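PDB 4DLK: phosphoribosylaminoimidazole carboxylase, ATPase subunit from Bacillus anthracis, which probably uses ATP and bicarbonate to carboxylate aminoimidazole ribonucleotide at N5, a step of purine biosynthesis. Local coordinates for residues A[229-234]-A[262-267]. Residues are numbered along the deposited sequence; the frame is centred on the assembly and turned at random.
Sequences EELSQK and GEIYIN. With ATP (adenosine-5'-triphosphate), chain F.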
ATOM      1  N   GLU A 229      26.725 -14.278  -5.231  1.00 30.84           N
ATOM      2  CA  GLU A 229      26.073 -14.082  -6.518  1.00 33.24           C
ATOM      3  C   GLU A 229      25.700 -15.415  -7.175  1.00 33.34           C
ATOM      4  O   GLU A 229      24.687 -15.506  -7.866  1.00 33.97           O
ATOM      5  CB  GLU A 229      26.989 -13.276  -7.444  1.00 36.39           C
ATOM      6  CG  GLU A 229      26.288 -12.626  -8.628  1.00 39.01           C
ATOM      7  CD  GLU A 229      25.266 -11.582  -8.215  1.00 42.92           C
ATOM      8  OE1 GLU A 229      24.149 -11.588  -8.782  1.00 45.02           O
ATOM      9  OE2 GLU A 229      25.574 -10.758  -7.323  1.00 44.63           O
ATOM     10  N   GLU A 230      26.522 -16.441  -6.952  1.00 33.16           N
ATOM     11  CA  GLU A 230      26.256 -17.783  -7.468  1.00 33.05           C
ATOM     12  C   GLU A 230      24.959 -18.350  -6.874  1.00 30.52           C
ATOM     13  O   GLU A 230      24.067 -18.776  -7.606  1.00 29.44           O
ATOM     14  CB  GLU A 230      27.431 -18.722  -7.174  1.00 35.60           C
ATOM     15  CG  GLU A 230      27.283 -20.107  -7.797  1.00 39.39           C
ATOM     16  CD  GLU A 230      27.998 -21.210  -7.026  1.00 41.96           C
ATOM     17  OE1 GLU A 230      28.950 -20.918  -6.264  1.00 42.82           O
ATOM     18  OE2 GLU A 230      27.606 -22.387  -7.196  1.00 43.93           O
ATOM     19  N   LEU A 231      24.866 -18.342  -5.548  1.00 27.92           N
ATOM     20  CA  LEU A 231      23.693 -18.856  -4.854  1.00 26.53           C
ATOM     21  C   LEU A 231      22.425 -18.084  -5.230  1.00 25.96           C
ATOM     22  O   LEU A 231      21.384 -18.681  -5.521  1.00 24.70           O
ATOM     23  CB  LEU A 231      23.924 -18.850  -3.342  1.00 25.56           C
ATOM     24  CG  LEU A 231      24.740 -20.009  -2.756  1.00 25.45           C
ATOM     25  CD1 LEU A 231      25.153 -19.686  -1.330  1.00 25.29           C
ATOM     26  CD2 LEU A 231      23.958 -21.311  -2.788  1.00 25.39           C
ATOM     27  N   SER A 232      22.534 -16.759  -5.246  1.00 25.23           N
ATOM     28  CA  SER A 232      21.421 -15.883  -5.586  1.00 25.09           C
ATOM     29  C   SER A 232      20.817 -16.194  -6.955  1.00 24.29           C
ATOM     30  O   SER A 232      19.626 -16.493  -7.055  1.00 22.94           O
ATOM     31  CB  SER A 232      21.862 -14.420  -5.518  1.00 25.87           C
ATOM     32  OG  SER A 232      20.797 -13.568  -5.884  1.00 28.73           O
ATOM     33  N   GLN A 233      21.644 -16.135  -8.001  1.00 23.39           N
ATOM     34  CA  GLN A 233      21.193 -16.407  -9.369  1.00 23.49           C
ATOM     35  C   GLN A 233      20.649 -17.832  -9.544  1.00 21.81           C
ATOM     36  O   GLN A 233      19.697 -18.046 -10.290  1.00 20.59           O
ATOM     37  CB  GLN A 233      22.322 -16.139 -10.373  1.00 25.75           C
ATOM     38  CG  GLN A 233      22.582 -14.656 -10.625  1.00 28.23           C
ATOM     39  CD  GLN A 233      23.937 -14.382 -11.265  1.00 30.64           C
ATOM     40  OE1 GLN A 233      24.600 -15.289 -11.784  1.00 30.47           O
ATOM     41  NE2 GLN A 233      24.355 -13.116 -11.230  1.00 31.35           N
ATOM     42  N   LYS A 234      21.259 -18.796  -8.857  1.00 20.54           N
ATOM     43  CA  LYS A 234      20.781 -20.180  -8.876  1.00 20.23           C
ATOM     44  C   LYS A 234      19.361 -20.292  -8.286  1.00 19.66           C
ATOM     45  O   LYS A 234      18.475 -20.890  -8.894  1.00 19.49           O
ATOM     46  CB  LYS A 234      21.756 -21.089  -8.119  1.00 20.28           C
ATOM     47  CG  LYS A 234      21.488 -22.575  -8.290  1.00 20.32           C
ATOM     48  CD  LYS A 234      22.432 -23.415  -7.440  1.00 21.03           C
ATOM     49  CE  LYS A 234      23.707 -23.772  -8.188  1.00 21.59           C
ATOM     50  NZ  LYS A 234      24.438 -24.870  -7.488  1.00 21.52           N
ATOM     51  N   GLY A 262      27.919 -23.527  -2.416  1.00 27.43           N
ATOM     52  CA  GLY A 262      27.141 -23.056  -3.562  1.00 25.82           C
ATOM     53  C   GLY A 262      26.023 -23.927  -4.114  1.00 24.30           C
ATOM     54  O   GLY A 262      25.598 -23.722  -5.248  1.00 23.94           O
ATOM     55  N   GLU A 263      25.546 -24.886  -3.324  1.00 22.96           N
ATOM     56  CA  GLU A 263      24.385 -25.697  -3.710  1.00 22.83           C
ATOM     57  C   GLU A 263      23.075 -25.114  -3.191  1.00 20.85           C
ATOM     58  O   GLU A 263      23.031 -24.521  -2.115  1.00 20.37           O
ATOM     59  CB  GLU A 263      24.498 -27.123  -3.173  1.00 23.79           C
ATOM     60  CG  GLU A 263      25.785 -27.852  -3.506  1.00 26.69           C
ATOM     61  CD  GLU A 263      25.994 -29.048  -2.595  1.00 29.19           C
ATOM     62  OE1 GLU A 263      25.750 -30.180  -3.053  1.00 31.13           O
ATOM     63  OE2 GLU A 263      26.379 -28.856  -1.413  1.00 31.17           O
ATOM     64  N   ILE A 264      22.016 -25.302  -3.969  1.00 19.59           N
ATOM     65  CA  ILE A 264      20.658 -25.013  -3.527  1.00 18.59           C
ATOM     66  C   ILE A 264      19.883 -26.325  -3.522  1.00 17.90           C
ATOM     67  O   ILE A 264      20.003 -27.115  -4.454  1.00 17.64           O
ATOM     68  CB  ILE A 264      19.946 -24.000  -4.454  1.00 18.65           C
ATOM     69  CG1 ILE A 264      20.576 -22.603  -4.338  1.00 18.87           C
ATOM     70  CG2 ILE A 264      18.449 -23.922  -4.143  1.00 18.37           C
ATOM     71  CD1 ILE A 264      20.214 -21.852  -3.070  1.00 19.10           C
ATOM     72  N   TYR A 265      19.113 -26.548  -2.460  1.00 16.81           N
ATOM     73  CA  TYR A 265      18.113 -27.605  -2.415  1.00 16.44           C
ATOM     74  C   TYR A 265      16.764 -26.963  -2.121  1.00 15.84           C
ATOM     75  O   TYR A 265      16.682 -26.033  -1.304  1.00 15.68           O
ATOM     76  CB  TYR A 265      18.466 -28.646  -1.345  1.00 17.55           C
ATOM     77  CG  TYR A 265      19.741 -29.396  -1.649  1.00 18.80           C
ATOM     78  CD1 TYR A 265      20.970 -28.969  -1.139  1.00 19.74           C
ATOM     79  CD2 TYR A 265      19.725 -30.518  -2.475  1.00 19.51           C
ATOM     80  CE1 TYR A 265      22.146 -29.656  -1.436  1.00 20.31           C
ATOM     81  CE2 TYR A 265      20.889 -31.209  -2.773  1.00 20.23           C
ATOM     82  CZ  TYR A 265      22.094 -30.776  -2.255  1.00 20.42           C
ATOM     83  OH  TYR A 265      23.240 -31.474  -2.572  1.00 20.89           O
ATOM     84  N   ILE A 266      15.720 -27.435  -2.801  1.00 14.69           N
ATOM     85  CA  ILE A 266      14.367 -26.933  -2.590  1.00 14.26           C
ATOM     86  C   ILE A 266      13.809 -27.681  -1.390  1.00 14.27           C
ATOM     87  O   ILE A 266      13.795 -28.914  -1.382  1.00 13.66           O
ATOM     88  CB  ILE A 266      13.445 -27.162  -3.816  1.00 14.24           C
ATOM     89  CG1 ILE A 266      14.104 -26.710  -5.136  1.00 14.21           C
ATOM     90  CG2 ILE A 266      12.071 -26.522  -3.596  1.00 13.93           C
ATOM     91  CD1 ILE A 266      14.451 -25.238  -5.232  1.00 13.90           C
ATOM     92  N   ASN A 267      13.367 -26.929  -0.385  1.00 14.34           N
ATOM     93  CA  ASN A 267      12.881 -27.495   0.865  1.00 14.86           C
ATOM     94  C   ASN A 267      11.375 -27.734   0.816  1.00 15.34           C
ATOM     95  O   ASN A 267      10.918 -28.875   0.938  1.00 15.79           O
ATOM     96  CB  ASN A 267      13.259 -26.595   2.053  1.00 15.05           C
ATOM     97  CG  ASN A 267      12.705 -27.101   3.374  1.00 15.80           C
ATOM     98  OD1 ASN A 267      12.616 -28.312   3.613  1.00 16.07           O
ATOM     99  ND2 ASN A 267      12.333 -26.172   4.247  1.00 16.01           N
TER
HETATM  100  PG  ATP F 404       7.153 -24.164   9.020  1.00 18.58           P
HETATM  101  O1G ATP F 404       7.228 -24.278   7.514  1.00 18.04           O
HETATM  102  O2G ATP F 404       8.135 -23.148   9.578  1.00 18.31           O
HETATM  103  O3G ATP F 404       5.749 -24.032   9.555  1.00 18.11           O
HETATM  104  PB  ATP F 404       7.840 -26.977   8.865  1.00 18.85           P
HETATM  105  O1B ATP F 404       8.141 -28.002   9.916  1.00 18.75           O
HETATM  106  O2B ATP F 404       6.738 -27.195   7.864  1.00 18.56           O
HETATM  107  O3B ATP F 404       7.623 -25.577   9.654  1.00 18.58           O
HETATM  108  PA  ATP F 404      10.287 -27.567   7.457  1.00 20.11           P
HETATM  109  O1A ATP F 404      11.068 -26.742   6.473  1.00 20.28           O
HETATM  110  O2A ATP F 404       9.648 -28.856   7.009  1.00 20.69           O
HETATM  111  O3A ATP F 404       9.187 -26.580   8.082  1.00 19.71           O
HETATM  112  O5' ATP F 404      11.285 -27.901   8.679  1.00 20.81           O
HETATM  113  C5' ATP F 404      11.574 -26.917   9.674  1.00 21.18           C
HETATM  114  C4' ATP F 404      13.074 -26.717   9.841  1.00 21.55           C
HETATM  115  O4' ATP F 404      13.736 -27.980   9.991  1.00 22.00           O
HETATM  116  C3' ATP F 404      13.718 -26.059   8.629  1.00 21.93           C
HETATM  117  O3' ATP F 404      13.698 -24.631   8.709  1.00 22.14           O
HETATM  118  C2' ATP F 404      15.134 -26.597   8.643  1.00 21.96           C
HETATM  119  O2' ATP F 404      15.983 -25.761   9.438  1.00 23.00           O
HETATM  120  C1' ATP F 404      15.013 -27.936   9.340  1.00 21.82           C
HETATM  121  N9  ATP F 404      15.099 -28.989   8.305  1.00 21.72           N
HETATM  122  C8  ATP F 404      14.053 -29.577   7.686  1.00 21.81           C
HETATM  123  N7  ATP F 404      14.474 -30.496   6.785  1.00 21.86           N
HETATM  124  C5  ATP F 404      15.816 -30.504   6.814  1.00 21.63           C
HETATM  125  C6  ATP F 404      16.891 -31.241   6.112  1.00 21.60           C
HETATM  126  N6  ATP F 404      16.594 -32.179   5.179  1.00 21.10           N
HETATM  127  N1  ATP F 404      18.176 -30.943   6.435  1.00 21.88           N
HETATM  128  C2  ATP F 404      18.486 -30.009   7.363  1.00 22.30           C
HETATM  129  N3  ATP F 404      17.557 -29.307   8.040  1.00 21.85           N
HETATM  130  C4  ATP F 404      16.229 -29.503   7.815  1.00 21.94           C
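Lys234 and Leu231 of helix 229-245 meet Gly262 at the turn of a beta-hairpin in the ATP-grasp domain. The hairpin joins strands 250-258 and 264-270, the latter at one edge of the large antiparallel sheet, and the helix packs against it.

Gly262 comes first. Lys234 NZ gives a hydrogen bond to Gly262 O over 2.8 Å. The C=O...N angle is 145°, with the donor tilted slightly from the carbonyl plane. The lysine reaches this oxygen through a bend at chi3 (-90°), after its first two torsions run extended. Glu230 OE2 also lies 3.1 Å from Gly262 O. Both are acceptors, so they share no bond; the nearby ammonium probably offsets their repulsion. Gly262 has a positive phi, which favours glycine.

Glu263 turns its side chain away from the helix. Its backbone N is bonded to Thr259 OG1 within the turn, while the Leu231 CD2 methyl packs against Glu263 O at 3.4 Å.

Ile264 starts the strand and points toward the helix. Its CD1 meets Leu231 CD2 at 3.8 Å. Its CG1 lies 3.7 Å from Lys234 CD, where the two side chains run past each other in opposite directions. Met256 and Tyr238 also touch Ile264, continuing the apolar layer between sheet and helix.

Tyr265 OH donates a hydrogen bond to Glu263 OE1, approaching from above the carboxylate plane. Ile266 rests on Met256 of strand 250-258 and on Tyr238 of the helix.

Asn267 brings the strand to the nucleotide. CG lies anti to the backbone N, and the amide extends to the alpha phosphate. The N-H...O angle there is 168°, nearly straight. The hydrogen bond from Asn267 ND2 to ATP O1A is 2.6 Å long.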